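Long-range contacts in aspartate semialdehyde dehydrogenase (Francisella tularensis subsp. tularensis, PDB 4WOJ), which probably catalyses the NADPH-dependent reductive dephosphorylation of L-aspartyl-4-phosphate to L-aspartate-semialdehyde, a step towards lysine, methionine and threonine: residues G11-R16 and T39-S44; I74-Q79 and F99-A104; S144-A149 and H276-T281; I329-I334 and F344-V349. One frame throughout, in Å; residues are numbered along the deposited sequence.

Interaction 1: G11-R16 and T39-S44; sequences GFIGWR and TFFSTS
Phe12 and Phe40 lie side by side on one face of a parallel strand pair, joined by helix 18-30 in a Rossmann-type beta-alpha-beta unit. Their rings are nearly parallel yet slid apart, with centroids at 5.2 Å; they barely overlap, and Phe12 CB fills the hollow beside Phe40 CD1 at 3.8 Å. At its edge Phe40 meets Trp15: Phe40 CD1 also points at the face of the Trp15 five-membered ring, a T-shaped pair with planes at 86°, while Met24 of helix 18-30 touches both Phe40 and Trp15. Away from the Phe12 and Phe40 side, Phe41 fits against Gly11, which has no side chain and whose CA meets the ring edge at CE1, 3.8 Å away; Phe41 CB touches Ile13 CG1. Beneath these shapes run the rungs Phe12 N to Thr39 O and Phe41 N to Phe12 O. Gly14, just after the strand, begins a glycine-rich turn of the kind that binds dinucleotides in Rossmann folds, consistent with the predicted NADP binding. Trp15 NE1 donates to Phe41 O at 2.7 Å, bent to 140°. The Arg16 chain turns at chi3 (-85°), and its NH2 reaches Ser42 OG, at the guanidinium edge, 2.7 Å away.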
loop_
_atom_site.group_PDB
_atom_site.type_symbol
_atom_site.label_atom_id
_atom_site.label_comp_id
_atom_site.label_asym_id
_atom_site.label_seq_id
_atom_site.Cartn_x
_atom_site.Cartn_y
_atom_site.Cartn_z
ATOM N N GLY B 11 -27.083 -4.453 -27.107
ATOM C CA GLY B 11 -27.788 -4.492 -25.829
ATOM C C GLY B 11 -26.808 -4.274 -24.698
ATOM O O GLY B 11 -25.673 -4.732 -24.755
ATOM N N PHE B 12 -27.249 -3.550 -23.680
ATOM C CA PHE B 12 -26.401 -3.213 -22.546
ATOM C C PHE B 12 -26.966 -3.771 -21.237
ATOM O O PHE B 12 -28.072 -3.416 -20.825
ATOM C CB PHE B 12 -26.223 -1.689 -22.455
ATOM C CG PHE B 12 -25.502 -1.118 -23.632
ATOM C CD1 PHE B 12 -24.101 -1.109 -23.672
ATOM C CD2 PHE B 12 -26.207 -0.672 -24.737
ATOM C CE1 PHE B 12 -23.426 -0.621 -24.791
ATOM C CE2 PHE B 12 -25.544 -0.168 -25.852
ATOM C CZ PHE B 12 -24.151 -0.154 -25.886
ATOM N N ILE B 13 -26.193 -4.659 -20.607
ATOM C CA ILE B 13 -26.476 -5.124 -19.241
ATOM C C ILE B 13 -25.395 -4.602 -18.282
ATOM O O ILE B 13 -24.249 -4.515 -18.646
ATOM C CB ILE B 13 -26.559 -6.656 -19.164
ATOM C CG1 ILE B 13 -27.262 -7.224 -20.403
ATOM C CG2 ILE B 13 -27.330 -7.069 -17.919
ATOM C CD1 ILE B 13 -26.344 -7.664 -21.512
ATOM N N GLY B 14 -25.766 -4.234 -17.065
ATOM C CA GLY B 14 -24.789 -3.754 -16.069
ATOM C C GLY B 14 -24.682 -2.242 -15.928
ATOM O O GLY B 14 -23.915 -1.745 -15.092
ATOM N N TRP B 15 -25.470 -1.508 -16.718
ATOM C CA TRP B 15 -25.244 -0.060 -16.910
ATOM C C TRP B 15 -25.553 0.821 -15.696
ATOM O O TRP B 15 -25.133 1.968 -15.651
ATOM C CB TRP B 15 -26.026 0.450 -18.122
ATOM C CG TRP B 15 -27.447 0.085 -18.114
ATOM C CD1 TRP B 15 -28.014 -1.014 -18.693
ATOM C CD2 TRP B 15 -28.493 0.793 -17.480
ATOM N NE1 TRP B 15 -29.360 -1.034 -18.465
ATOM C CE2 TRP B 15 -29.686 0.072 -17.720
ATOM C CE3 TRP B 15 -28.550 1.979 -16.730
ATOM C CZ2 TRP B 15 -30.912 0.501 -17.245
ATOM C CZ3 TRP B 15 -29.761 2.398 -16.253
ATOM C CH2 TRP B 15 -30.936 1.662 -16.517
ATOM N N ARG B 16 -26.269 0.275 -14.719
ATOM C CA ARG B 16 -26.681 1.036 -13.550
ATOM C C ARG B 16 -25.569 1.182 -12.510
ATOM O O ARG B 16 -25.544 2.153 -11.744
ATOM C CB ARG B 16 -27.882 0.364 -12.901
ATOM C CG ARG B 16 -29.037 1.328 -12.633
ATOM C CD ARG B 16 -30.149 0.633 -11.861
ATOM N NE ARG B 16 -31.098 -0.099 -12.712
ATOM C CZ ARG B 16 -32.096 0.474 -13.387
ATOM N NH1 ARG B 16 -32.249 1.802 -13.345
ATOM N NH2 ARG B 16 -32.936 -0.272 -14.117
ATOM N N THR B 39 -30.104 -0.982 -26.937
ATOM C CA THR B 39 -31.207 -1.457 -26.138
ATOM C C THR B 39 -30.680 -1.688 -24.738
ATOM O O THR B 39 -29.620 -2.258 -24.566
ATOM C CB THR B 39 -31.794 -2.741 -26.727
ATOM O OG1 THR B 39 -32.323 -2.453 -28.025
ATOM C CG2 THR B 39 -32.885 -3.306 -25.846
ATOM N N PHE B 40 -31.445 -1.268 -23.749
ATOM C CA PHE B 40 -30.978 -1.233 -22.390
ATOM C C PHE B 40 -31.724 -2.236 -21.538
ATOM O O PHE B 40 -32.923 -2.102 -21.314
ATOM C CB PHE B 40 -31.100 0.197 -21.841
ATOM C CG PHE B 40 -30.038 1.100 -22.381
ATOM C CD1 PHE B 40 -28.756 1.081 -21.831
ATOM C CD2 PHE B 40 -30.269 1.879 -23.503
ATOM C CE1 PHE B 40 -27.758 1.877 -22.349
ATOM C CE2 PHE B 40 -29.259 2.653 -24.038
ATOM C CZ PHE B 40 -28.003 2.651 -23.452
ATOM N N PHE B 41 -30.989 -3.230 -21.049
ATOM C CA PHE B 41 -31.568 -4.334 -20.304
ATOM C C PHE B 41 -31.514 -4.131 -18.818
ATOM O O PHE B 41 -30.657 -3.421 -18.284
ATOM C CB PHE B 41 -30.877 -5.627 -20.647
ATOM C CG PHE B 41 -31.220 -6.122 -21.997
ATOM C CD1 PHE B 41 -30.449 -5.778 -23.083
ATOM C CD2 PHE B 41 -32.351 -6.904 -22.189
ATOM C CE1 PHE B 41 -30.770 -6.251 -24.343
ATOM C CE2 PHE B 41 -32.687 -7.368 -23.446
ATOM C CZ PHE B 41 -31.892 -7.041 -24.527
ATOM N N SER B 42 -32.465 -4.753 -18.144
ATOM C CA SER B 42 -32.665 -4.458 -16.747
ATOM C C SER B 42 -33.218 -5.662 -16.042
ATOM O O SER B 42 -33.680 -6.624 -16.664
ATOM C CB SER B 42 -33.608 -3.262 -16.585
ATOM O OG SER B 42 -33.339 -2.590 -15.375
ATOM N N THR B 43 -33.111 -5.613 -14.729
ATOM C CA THR B 43 -33.714 -6.634 -13.894
ATOM C C THR B 43 -34.702 -6.043 -12.919
ATOM O O THR B 43 -34.998 -6.657 -11.917
ATOM C CB THR B 43 -32.648 -7.416 -13.093
ATOM O OG1 THR B 43 -31.583 -7.804 -13.977
ATOM C CG2 THR B 43 -33.264 -8.655 -12.436
ATOM N N SER B 44 -35.221 -4.857 -13.173
ATOM C CA SER B 44 -36.293 -4.398 -12.297
ATOM C C SER B 44 -37.378 -3.661 -13.027
ATOM O O SER B 44 -38.482 -4.175 -13.176
ATOM C CB SER B 44 -35.768 -3.570 -11.111
ATOM O OG SER B 44 -35.335 -2.271 -11.472
#

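Interaction 2: I74-Q79 and F99-A104; sequences ILLSCQ and FWIDAA
Trp100 meets Leu75 with its rim: Leu75 CD1 lies near the indole plane, 4.2 Å from Trp100 CZ3. His88 of helix 81-93 makes an edge-to-face pair with the indole. A first torsion of 176° swings the ring back toward strand 74-77, where Ser77 CB approaches it obliquely. Asp102 supplies a second flat group. Both of its oxygens are met from above the carboxylate plane, OD2 by Trp100 NE1 at 3.0 Å and OD1 by Ala104 N in an Asx turn; OD2 also has Thr84 OG1 as a partner. Three bonds thus fix the carboxylate, and the one from Trp100 NE1 ties the indole to it. Ser77 OG likewise accepts from Gln79 N, an ST turn. On the opposite face of the sheet, Ile101 loses the most surface to the other segment, with CD1 against Ile74 CG2 at 3.8 Å and CG2 against Leu76 CG at 4.0 Å. Four nearly straight backbone bonds, Leu75 N to Phe99 O through Ala103 N to Ser77 O, hold the parallel register. Strands 8-13 and 135-138 flank the pair; helix 81-93, the crossover of this beta-alpha-beta unit, packs over Leu75 and Trp100, whereas helix 354-369 covers Ile74, Phe99 and Ile101.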
loop_
_atom_site.group_PDB
_atom_site.type_symbol
_atom_site.label_atom_id
_atom_site.label_comp_id
_atom_site.label_asym_id
_atom_site.label_seq_id
_atom_site.Cartn_x
_atom_site.Cartn_y
_atom_site.Cartn_z
ATOM N N ILE B 74 -24.993 -7.811 -30.544
ATOM C CA ILE B 74 -23.919 -7.662 -29.597
ATOM C C ILE B 74 -24.517 -7.333 -28.242
ATOM O O ILE B 74 -25.365 -6.449 -28.120
ATOM C CB ILE B 74 -22.966 -6.505 -29.985
ATOM C CG1 ILE B 74 -22.343 -6.736 -31.368
ATOM C CG2 ILE B 74 -21.858 -6.341 -28.935
ATOM C CD1 ILE B 74 -21.345 -5.661 -31.776
ATOM N N LEU B 75 -24.038 -8.022 -27.212
ATOM C CA LEU B 75 -24.426 -7.725 -25.841
ATOM C C LEU B 75 -23.186 -7.361 -25.046
ATOM O O LEU B 75 -22.117 -7.934 -25.249
ATOM C CB LEU B 75 -25.110 -8.927 -25.204
ATOM C CG LEU B 75 -26.413 -9.367 -25.889
ATOM C CD1 LEU B 75 -26.813 -10.729 -25.372
ATOM C CD2 LEU B 75 -27.524 -8.340 -25.648
ATOM N N LEU B 76 -23.334 -6.388 -24.154
ATOM C CA LEU B 76 -22.218 -5.897 -23.370
ATOM C C LEU B 76 -22.586 -5.846 -21.884
ATOM O O LEU B 76 -23.412 -5.014 -21.450
ATOM C CB LEU B 76 -21.801 -4.522 -23.879
ATOM C CG LEU B 76 -20.392 -4.092 -23.489
ATOM C CD1 LEU B 76 -19.924 -3.028 -24.469
ATOM C CD2 LEU B 76 -20.347 -3.587 -22.053
ATOM N N SER B 77 -21.950 -6.722 -21.103
ATOM C CA SER B 77 -22.336 -6.901 -19.690
ATOM C C SER B 77 -21.294 -6.352 -18.726
ATOM O O SER B 77 -20.132 -6.686 -18.821
ATOM C CB SER B 77 -22.590 -8.378 -19.368
ATOM O OG SER B 77 -23.031 -8.510 -18.026
ATOM N N CYS B 78 -21.746 -5.493 -17.822
ATOM C CA CYS B 78 -21.008 -5.128 -16.635
ATOM C C CYS B 78 -21.726 -5.718 -15.421
ATOM O O CYS B 78 -21.551 -5.257 -14.288
ATOM C CB CYS B 78 -20.954 -3.611 -16.489
ATOM S SG CYS B 78 -20.231 -2.775 -17.899
ATOM N N GLN B 79 -22.524 -6.749 -15.658
ATOM C CA GLN B 79 -23.440 -7.221 -14.636
ATOM C C GLN B 79 -22.712 -7.969 -13.540
ATOM O O GLN B 79 -22.938 -7.719 -12.358
ATOM C CB GLN B 79 -24.535 -8.102 -15.247
ATOM C CG GLN B 79 -25.712 -8.380 -14.311
ATOM C CD GLN B 79 -26.310 -7.122 -13.747
ATOM O OE1 GLN B 79 -26.777 -6.268 -14.486
ATOM N NE2 GLN B 79 -26.295 -6.994 -12.433
ATOM N N PHE B 99 -21.836 -11.384 -30.600
ATOM C CA PHE B 99 -20.691 -11.036 -29.765
ATOM C C PHE B 99 -21.068 -10.728 -28.334
ATOM O O PHE B 99 -21.965 -9.939 -28.052
ATOM C CB PHE B 99 -19.952 -9.841 -30.331
ATOM C CG PHE B 99 -19.389 -10.065 -31.693
ATOM C CD1 PHE B 99 -20.145 -9.777 -32.821
ATOM C CD2 PHE B 99 -18.097 -10.491 -31.846
ATOM C CE1 PHE B 99 -19.619 -9.942 -34.091
ATOM C CE2 PHE B 99 -17.561 -10.658 -33.099
ATOM C CZ PHE B 99 -18.317 -10.381 -34.228
ATOM N N TRP B 100 -20.357 -11.376 -27.432
ATOM C CA TRP B 100 -20.545 -11.199 -26.009
ATOM C C TRP B 100 -19.285 -10.503 -25.500
ATOM O O TRP B 100 -18.188 -11.078 -25.508
ATOM C CB TRP B 100 -20.717 -12.564 -25.349
ATOM C CG TRP B 100 -20.820 -12.547 -23.887
ATOM C CD1 TRP B 100 -19.807 -12.683 -23.011
ATOM C CD2 TRP B 100 -22.015 -12.432 -23.109
ATOM N NE1 TRP B 100 -20.285 -12.640 -21.726
ATOM C CE2 TRP B 100 -21.641 -12.501 -21.759
ATOM C CE3 TRP B 100 -23.373 -12.279 -23.424
ATOM C CZ2 TRP B 100 -22.575 -12.407 -20.709
ATOM C CZ3 TRP B 100 -24.304 -12.207 -22.382
ATOM C CH2 TRP B 100 -23.899 -12.256 -21.049
ATOM N N ILE B 101 -19.450 -9.249 -25.102
ATOM C CA ILE B 101 -18.371 -8.475 -24.504
ATOM C C ILE B 101 -18.689 -8.432 -23.012
ATOM O O ILE B 101 -19.784 -8.068 -22.622
ATOM C CB ILE B 101 -18.271 -7.059 -25.116
ATOM C CG1 ILE B 101 -17.910 -7.138 -26.597
ATOM C CG2 ILE B 101 -17.206 -6.242 -24.421
ATOM C CD1 ILE B 101 -18.354 -5.933 -27.399
ATOM N N ASP B 102 -17.730 -8.810 -22.181
ATOM C CA ASP B 102 -17.997 -8.965 -20.753
ATOM C C ASP B 102 -16.888 -8.442 -19.866
ATOM O O ASP B 102 -15.694 -8.674 -20.156
ATOM C CB ASP B 102 -18.146 -10.455 -20.465
ATOM C CG ASP B 102 -18.882 -10.739 -19.149
ATOM O OD1 ASP B 102 -19.019 -9.813 -18.286
ATOM O OD2 ASP B 102 -19.303 -11.917 -18.997
ATOM N N ALA B 103 -17.286 -7.814 -18.760
ATOM C CA ALA B 103 -16.339 -7.383 -17.693
ATOM C C ALA B 103 -15.976 -8.481 -16.687
ATOM O O ALA B 103 -14.825 -8.559 -16.210
ATOM C CB ALA B 103 -16.865 -6.180 -16.930
ATOM N N ALA B 104 -16.944 -9.331 -16.385
ATOM C CA ALA B 104 -16.756 -10.364 -15.384
ATOM C C ALA B 104 -15.664 -11.331 -15.833
ATOM O O ALA B 104 -15.293 -11.369 -16.995
ATOM C CB ALA B 104 -18.061 -11.099 -15.132
#

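Interaction 3: S144-A149 and H276-T281; sequences SLMSLA and HSQALT
Met146 and Leu145, the two helix residues with most surface covered by the strand, straddle Gln278. A trans first torsion (chi1 178°) sends Met146 CG along the strand until it rests on Leu280 CD1 at 4.0 Å; beyond that the chain bends and its end leads away. Leu145 goes the other way, bringing CD1 to His276 CB, also at 4.0 Å, the two side chains crossing at about a right angle. Between these apolar touches stands Gln278, extended beyond CG. Its amide faces the helix without a hydrogen bond to it: OE1 is 3.9 Å from Met146 CB and 3.8 Å from Met146 N, while NE2 bonds Ser164 OG. The link between helix and strand is therefore made by van der Waals contact, and it spans axes 9.6 Å apart, inclined at 56°. Ile329 backs Leu145 from strand 329-336. The helix starts at Cys141, predicted to form the acyl-thioester; His276 is the predicted proton acceptor, and the side chains of His276 and Cys141 are about 4 Å apart. Helix 141-149 packed on strand 275-284 thus brings together the cysteine-histidine pair expected of an aspartate-semialdehyde dehydrogenase active site.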
loop_
_atom_site.group_PDB
_atom_site.type_symbol
_atom_site.label_atom_id
_atom_site.label_comp_id
_atom_site.label_asym_id
_atom_site.label_seq_id
_atom_site.Cartn_x
_atom_site.Cartn_y
_atom_site.Cartn_z
ATOM N N SER B 144 -4.636 -4.918 -16.327
ATOM C CA SER B 144 -4.857 -3.916 -17.333
ATOM C C SER B 144 -4.015 -2.722 -17.041
ATOM O O SER B 144 -3.442 -2.138 -17.923
ATOM C CB SER B 144 -6.300 -3.527 -17.349
ATOM O OG SER B 144 -6.968 -4.561 -18.016
ATOM N N LEU B 145 -3.935 -2.373 -15.779
ATOM C CA LEU B 145 -3.288 -1.146 -15.392
ATOM C C LEU B 145 -1.792 -1.268 -15.406
ATOM O O LEU B 145 -1.101 -0.313 -15.625
ATOM C CB LEU B 145 -3.789 -0.730 -14.003
ATOM C CG LEU B 145 -5.240 -0.244 -14.099
ATOM C CD1 LEU B 145 -5.850 0.051 -12.750
ATOM C CD2 LEU B 145 -5.291 0.977 -14.982
ATOM N N MET B 146 -1.294 -2.458 -15.114
ATOM C CA MET B 146 0.132 -2.696 -15.088
ATOM C C MET B 146 0.676 -2.755 -16.497
ATOM O O MET B 146 1.667 -2.110 -16.839
ATOM C CB MET B 146 0.377 -4.027 -14.429
ATOM C CG MET B 146 1.823 -4.385 -14.384
ATOM S SD MET B 146 1.908 -6.137 -14.045
ATOM C CE MET B 146 2.396 -6.639 -15.679
ATOM N N SER B 147 -0.006 -3.533 -17.317
ATOM C CA SER B 147 0.452 -3.807 -18.651
ATOM C C SER B 147 0.538 -2.533 -19.440
ATOM O O SER B 147 1.502 -2.323 -20.176
ATOM C CB SER B 147 -0.520 -4.765 -19.355
ATOM O OG SER B 147 -0.643 -5.968 -18.611
ATOM N N LEU B 148 -0.476 -1.674 -19.295
ATOM C CA LEU B 148 -0.457 -0.340 -19.916
ATOM C C LEU B 148 0.702 0.536 -19.429
ATOM O O LEU B 148 1.278 1.286 -20.203
ATOM C CB LEU B 148 -1.801 0.419 -19.689
ATOM C CG LEU B 148 -3.028 -0.133 -20.416
ATOM C CD1 LEU B 148 -4.327 0.384 -19.791
ATOM C CD2 LEU B 148 -2.983 0.230 -21.887
ATOM N N ALA B 149 1.020 0.479 -18.153
ATOM C CA ALA B 149 2.064 1.337 -17.618
ATOM C C ALA B 149 3.456 0.947 -18.182
ATOM O O ALA B 149 4.232 1.801 -18.598
ATOM C CB ALA B 149 2.078 1.254 -16.117
ATOM N N HIS B 276 -6.246 2.331 -8.558
ATOM C CA HIS B 276 -5.332 1.284 -8.081
ATOM C C HIS B 276 -3.937 1.759 -8.235
ATOM O O HIS B 276 -3.602 2.296 -9.276
ATOM C CB HIS B 276 -5.493 -0.026 -8.816
ATOM C CG HIS B 276 -6.776 -0.732 -8.495
ATOM N ND1 HIS B 276 -7.620 -0.319 -7.493
ATOM C CD2 HIS B 276 -7.356 -1.824 -9.041
ATOM C CE1 HIS B 276 -8.666 -1.121 -7.437
ATOM N NE2 HIS B 276 -8.532 -2.039 -8.370
ATOM N N SER B 277 -3.158 1.614 -7.172
ATOM C CA SER B 277 -1.770 1.914 -7.229
ATOM C C SER B 277 -0.957 0.614 -7.131
ATOM O O SER B 277 -1.425 -0.408 -6.639
ATOM C CB SER B 277 -1.350 2.893 -6.154
ATOM O OG SER B 277 -2.229 3.981 -6.076
ATOM N N GLN B 278 0.261 0.675 -7.621
ATOM C CA GLN B 278 1.116 -0.504 -7.746
ATOM C C GLN B 278 2.563 -0.094 -7.714
ATOM O O GLN B 278 2.987 0.686 -8.547
ATOM C CB GLN B 278 0.871 -1.209 -9.097
ATOM C CG GLN B 278 -0.365 -2.070 -9.134
ATOM C CD GLN B 278 -0.582 -2.830 -10.410
ATOM O OE1 GLN B 278 -1.233 -2.364 -11.315
ATOM N NE2 GLN B 278 -0.105 -4.064 -10.443
ATOM N N ALA B 279 3.305 -0.681 -6.783
ATOM C CA ALA B 279 4.749 -0.701 -6.785
ATOM C C ALA B 279 5.289 -1.920 -7.565
ATOM O O ALA B 279 5.047 -3.061 -7.229
ATOM C CB ALA B 279 5.262 -0.719 -5.367
ATOM N N LEU B 280 6.049 -1.651 -8.612
ATOM C CA LEU B 280 6.496 -2.662 -9.501
ATOM C C LEU B 280 7.967 -2.821 -9.329
ATOM O O LEU B 280 8.691 -1.849 -9.179
ATOM C CB LEU B 280 6.181 -2.312 -10.941
ATOM C CG LEU B 280 4.712 -2.134 -11.285
ATOM C CD1 LEU B 280 4.624 -2.015 -12.789
ATOM C CD2 LEU B 280 3.811 -3.253 -10.819
ATOM N N THR B 281 8.400 -4.076 -9.308
ATOM C CA THR B 281 9.822 -4.401 -9.382
ATOM C C THR B 281 9.961 -5.322 -10.565
ATOM O O THR B 281 9.405 -6.412 -10.593
ATOM C CB THR B 281 10.307 -5.034 -8.087
ATOM O OG1 THR B 281 10.028 -4.136 -6.992
ATOM C CG2 THR B 281 11.797 -5.293 -8.129
#

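Interaction 4: I329-I334 and F344-V349; sequences IAIGRI and FHCFTV
Ala330 and Val349 pair through both backbone bonds, Ala330 N to Val349 O and Val349 N to Ala330 O, each 2.9 Å. Two residues along, Gly332 and Phe347 repeat the hydrogen-bonded pair, Gly332 N reaching Phe347 O at 2.7 Å and Phe347 N reaching Gly332 O at 2.8 Å. Between them is the non-hydrogen-bonded pair of Ile331 and Thr348, whose CA atoms come to 4.0 Å. A chi1 of 176° turns the Thr348 hydroxyl across to Ala330 O; the bond is modelled as very short, so its exact length is doubtful. Nearby, Ile331 CD1 touches Cys346 SG at 3.8 Å. After Gly332 the register slips: Arg333 has a positive phi of 58°, and the next CA match is Ile334 with Cys346, where Ile334 CG1 meets Cys346 CB at 3.8 Å. Ile334 CG2 also approaches the Phe344 ring, though obliquely.

The second shell explains how these groups are held. Helix 290-298 packs on Ile331, Ile334 and Phe344, and helix 141-149 touches Ile329 and Thr348. The guanidinium of Arg333 is directed elsewhere, with NE bonded to Asn309 and NH2 in a salt bridge with Glu244 of the second subunit. Phe347, edge-to-face with Tyr167, also packs on Ile266 of that subunit. At 150° between strand directions, these are the two arms of a twisted antiparallel beta hairpin in the mixed sheet of the dimerisation domain.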
loop_
_atom_site.group_PDB
_atom_site.type_symbol
_atom_site.label_atom_id
_atom_site.label_comp_id
_atom_site.label_asym_id
_atom_site.label_seq_id
_atom_site.Cartn_x
_atom_site.Cartn_y
_atom_site.Cartn_z
ATOM N N ILE B 329 -2.441 6.886 -17.119
ATOM C CA ILE B 329 -1.730 5.806 -16.459
ATOM C C ILE B 329 -0.477 6.498 -15.922
ATOM O O ILE B 329 0.516 6.661 -16.642
ATOM C CB ILE B 329 -1.368 4.680 -17.496
ATOM C CG1 ILE B 329 -2.638 4.153 -18.144
ATOM C CG2 ILE B 329 -0.604 3.535 -16.863
ATOM C CD1 ILE B 329 -3.657 3.646 -17.129
ATOM N N ALA B 330 -0.530 6.967 -14.690
ATOM C CA ALA B 330 0.646 7.636 -14.151
ATOM C C ALA B 330 1.693 6.593 -13.681
ATOM O O ALA B 330 1.373 5.504 -13.208
ATOM C CB ALA B 330 0.268 8.573 -13.036
ATOM N N ILE B 331 2.952 6.920 -13.879
ATOM C CA ILE B 331 4.030 6.000 -13.524
ATOM C C ILE B 331 5.277 6.755 -13.214
ATOM O O ILE B 331 5.713 7.597 -13.987
ATOM C CB ILE B 331 4.292 5.013 -14.643
ATOM C CG1 ILE B 331 5.605 4.227 -14.355
ATOM C CG2 ILE B 331 4.324 5.710 -15.967
ATOM C CD1 ILE B 331 5.755 3.030 -15.228
ATOM N N GLY B 332 5.826 6.503 -12.051
ATOM C CA GLY B 332 6.927 7.315 -11.554
ATOM C C GLY B 332 7.813 6.576 -10.599
ATOM O O GLY B 332 7.721 5.386 -10.481
ATOM N N ARG B 333 8.691 7.312 -9.939
ATOM C CA ARG B 333 9.634 6.757 -9.019
ATOM C C ARG B 333 10.484 5.722 -9.780
ATOM O O ARG B 333 10.942 4.756 -9.221
ATOM C CB ARG B 333 8.932 6.151 -7.804
ATOM C CG ARG B 333 8.066 7.124 -7.001
ATOM C CD ARG B 333 8.832 8.283 -6.377
ATOM N NE ARG B 333 10.190 7.896 -5.988
ATOM C CZ ARG B 333 10.546 7.263 -4.865
ATOM N NH1 ARG B 333 9.649 6.894 -3.961
ATOM N NH2 ARG B 333 11.835 6.982 -4.649
ATOM N N ILE B 334 10.685 5.971 -11.064
ATOM C CA ILE B 334 11.398 5.068 -11.925
ATOM C C ILE B 334 12.879 5.123 -11.585
ATOM O O ILE B 334 13.530 6.115 -11.785
ATOM C CB ILE B 334 11.194 5.403 -13.417
ATOM C CG1 ILE B 334 9.708 5.295 -13.784
ATOM C CG2 ILE B 334 12.031 4.470 -14.291
ATOM C CD1 ILE B 334 9.293 6.116 -14.988
ATOM N N PHE B 344 14.662 -2.916 -12.316
ATOM C CA PHE B 344 14.280 -1.521 -11.953
ATOM C C PHE B 344 13.003 -1.500 -11.153
ATOM O O PHE B 344 12.259 -2.462 -11.128
ATOM C CB PHE B 344 14.167 -0.593 -13.167
ATOM C CG PHE B 344 12.871 -0.704 -13.919
ATOM C CD1 PHE B 344 12.725 -1.633 -14.934
ATOM C CD2 PHE B 344 11.843 0.215 -13.707
ATOM C CE1 PHE B 344 11.557 -1.724 -15.659
ATOM C CE2 PHE B 344 10.670 0.116 -14.416
ATOM C CZ PHE B 344 10.514 -0.859 -15.387
ATOM N N HIS B 345 12.803 -0.393 -10.457
ATOM C CA HIS B 345 11.569 -0.130 -9.691
ATOM C C HIS B 345 10.828 1.048 -10.255
ATOM O O HIS B 345 11.439 1.974 -10.788
ATOM C CB HIS B 345 11.911 0.230 -8.255
ATOM C CG HIS B 345 12.828 -0.748 -7.589
ATOM N ND1 HIS B 345 12.381 -1.911 -6.996
ATOM C CD2 HIS B 345 14.171 -0.732 -7.412
ATOM C CE1 HIS B 345 13.402 -2.560 -6.477
ATOM N NE2 HIS B 345 14.496 -1.859 -6.703
ATOM N N CYS B 346 9.507 1.035 -10.097
ATOM C CA CYS B 346 8.670 2.162 -10.407
ATOM C C CYS B 346 7.400 1.967 -9.641
ATOM O O CYS B 346 7.231 0.933 -9.038
ATOM C CB CYS B 346 8.368 2.284 -11.897
ATOM S SG CYS B 346 7.604 0.854 -12.658
ATOM N N PHE B 347 6.568 3.010 -9.627
ATOM C CA PHE B 347 5.258 3.043 -8.962
ATOM C C PHE B 347 4.265 3.628 -9.943
ATOM O O PHE B 347 4.534 4.647 -10.522
ATOM C CB PHE B 347 5.295 3.943 -7.715
ATOM C CG PHE B 347 4.114 3.797 -6.794
ATOM C CD1 PHE B 347 4.057 2.793 -5.865
ATOM C CD2 PHE B 347 3.066 4.745 -6.805
ATOM C CE1 PHE B 347 2.975 2.685 -5.003
ATOM C CE2 PHE B 347 1.991 4.647 -5.951
ATOM C CZ PHE B 347 1.938 3.606 -5.043
ATOM N N THR B 348 3.109 3.003 -10.097
ATOM C CA THR B 348 2.101 3.463 -11.030
ATOM C C THR B 348 0.742 3.548 -10.409
ATOM O O THR B 348 0.450 2.900 -9.421
ATOM C CB THR B 348 2.019 2.569 -12.321
ATOM O OG1 THR B 348 0.941 3.044 -13.138
ATOM C CG2 THR B 348 1.811 1.122 -11.994
ATOM N N VAL B 349 -0.082 4.395 -10.995
ATOM C CA VAL B 349 -1.427 4.629 -10.532
ATOM C C VAL B 349 -2.336 4.812 -11.746
ATOM O O VAL B 349 -1.993 5.543 -12.680
ATOM C CB VAL B 349 -1.526 5.922 -9.721
ATOM C CG1 VAL B 349 -2.944 6.124 -9.176
ATOM C CG2 VAL B 349 -0.516 5.924 -8.587
#

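The contacts follow one another along the chain without interleaving and fall into two groups. Interactions 1 and 2, with centres 11 Å apart, share the parallel sheet of the NAD-binding domain, where strands 8-13 and 74-77 are neighbours and Ile13 O meets Cys78 N at 2.8 Å. Interactions 3 and 4 have centres 8 Å apart: interaction 3 packs a helix on the mixed sheet that also holds interaction 4, strand 275-284 lying beside 343-351, with Gln278 O 2.8 Å from Thr348 N; both also touch the second subunit. The groups lie on opposite sides of the chain's centre. Interaction 2 comes within about 9 Å of interaction 3 by nearest atoms, consistent with a catalytic centre between the two parts.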